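Local coordinates for protein SusD homolog (Bacteroides thetaiotaomicron VPI-5482, PDB 3IV0) that is of undefined function but, as a SusD-family outer-membrane protein, probably binds glycans at the cell surface for uptake, at residues I212-W215 / L216-F219. Numbering follows the deposited sequence.
Sequences INLW and LVQF
The last two turns of helix 202-219, one of the many helices that build this SusD-type fold, bring Trp215 and Phe219 side by side, one turn apart and pointing the same way. Their planes differ by only 19°, yet the rings are slid so far apart that they barely overlap, the six-membered ring of Trp215 lying 5.8 Å from the Phe219 ring between centroids. Phe219 CE2 comes obliquely to Trp215 CE3, at 3.6 Å, and lies close to CZ3 as well. Both side chains turn CG anti to their own carbonyl carbon (chi1 -85° in Trp215, -67° in Phe219), which sends them out on the same flank, the Trp215 benzo side leaning forward and Phe219 CE2 leaning back to meet it. Gln218 CG lies over one face of the Phe219 ring, offset toward the rim. Trp215 O receives the Phe219 N-H in its carbonyl plane at 3.1 Å and a weak bond from Gln218 N; the same oxygen sits near the plane of the Phe219 ring, at its edge, 3.4 Å from Phe219 CD2. Three residues earlier, Leu216 N donates to Ile212 O at 3.0 Å, and beside that bond Ile212 CG2 meets Leu216 CD1 at 4.0 Å. These two aliphatic chains pack on Leu166 and Leu170, whereas Trp215 runs against helix 429-436 and meets Phe136 edge-to-face. Trimming Phe219 to an alanine would probably leave Trp215 CE3 and CZ3 without their neighbour and Trp459 without its ring partner. With so little overlap, the ring contact probably adds only modest dispersion to a pair whose spacing the helix backbone sets.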
# COMPACT_ATOMS: atom_id res chain seq x y z
N ILE A 212 -3.14 -8.15 6.70
CA ILE A 212 -2.73 -8.33 8.08
C ILE A 212 -2.48 -9.81 8.35
O ILE A 212 -1.43 -10.19 8.93
CB ILE A 212 -3.75 -7.74 9.06
CG1 ILE A 212 -3.79 -6.23 9.00
CG2 ILE A 212 -3.44 -8.20 10.51
CD1 ILE A 212 -4.98 -5.63 9.74
N ASN A 213 -3.38 -10.68 7.91
CA ASN A 213 -3.16 -12.13 8.05
C ASN A 213 -1.86 -12.56 7.40
O ASN A 213 -1.13 -13.38 7.94
CB ASN A 213 -4.32 -12.88 7.43
CG ASN A 213 -5.46 -13.09 8.41
OD1 ASN A 213 -5.34 -13.85 9.38
ND2 ASN A 213 -6.57 -12.39 8.18
N LEU A 214 -1.55 -12.05 6.21
CA LEU A 214 -0.34 -12.48 5.50
C LEU A 214 0.94 -11.97 6.15
O LEU A 214 1.98 -12.64 6.09
CB LEU A 214 -0.44 -12.11 4.02
CG LEU A 214 -1.54 -12.92 3.29
CD1 LEU A 214 -1.82 -12.30 1.94
CD2 LEU A 214 -1.10 -14.38 3.12
N TRP A 215 0.88 -10.85 6.87
CA TRP A 215 2.00 -10.40 7.68
C TRP A 215 2.13 -11.32 8.89
O TRP A 215 3.25 -11.65 9.30
CB TRP A 215 1.90 -8.89 8.06
CG TRP A 215 2.45 -8.06 7.00
CD1 TRP A 215 1.90 -7.83 5.78
CD2 TRP A 215 3.70 -7.38 7.02
NE1 TRP A 215 2.75 -7.07 5.02
CE2 TRP A 215 3.86 -6.76 5.77
CE3 TRP A 215 4.70 -7.22 7.98
CZ2 TRP A 215 5.00 -6.02 5.45
CZ3 TRP A 215 5.81 -6.47 7.68
CH2 TRP A 215 5.96 -5.89 6.43
N LEU A 216 1.03 -11.74 9.47
CA LEU A 216 1.07 -12.69 10.61
C LEU A 216 1.63 -14.05 10.18
O LEU A 216 2.28 -14.73 10.98
CB LEU A 216 -0.33 -12.83 11.24
CG LEU A 216 -0.68 -11.61 12.12
CD1 LEU A 216 -2.18 -11.55 12.40
CD2 LEU A 216 0.06 -11.66 13.45
N VAL A 217 1.44 -14.45 8.94
CA VAL A 217 2.05 -15.68 8.43
C VAL A 217 3.56 -15.63 8.61
O VAL A 217 4.17 -16.63 8.99
CB VAL A 217 1.71 -15.88 6.92
CG1 VAL A 217 2.70 -16.89 6.26
CG2 VAL A 217 0.28 -16.36 6.79
N GLN A 218 4.19 -14.49 8.35
CA GLN A 218 5.62 -14.34 8.43
C GLN A 218 6.11 -14.21 9.86
O GLN A 218 7.14 -14.78 10.24
CB GLN A 218 6.06 -13.08 7.67
CG GLN A 218 7.56 -12.79 7.72
CD GLN A 218 8.42 -13.91 7.16
OE1 GLN A 218 8.07 -14.58 6.15
NE2 GLN A 218 9.56 -14.10 7.79
N PHE A 219 5.42 -13.43 10.68
CA PHE A 219 5.92 -13.04 11.99
C PHE A 219 5.33 -13.80 13.15
O PHE A 219 5.79 -13.66 14.28
CB PHE A 219 5.83 -11.52 12.14
CG PHE A 219 6.74 -10.79 11.21
CD1 PHE A 219 8.08 -10.73 11.49
CD2 PHE A 219 6.28 -10.24 10.04
CE1 PHE A 219 8.94 -10.09 10.62
CE2 PHE A 219 7.14 -9.60 9.18
CZ PHE A 219 8.47 -9.53 9.48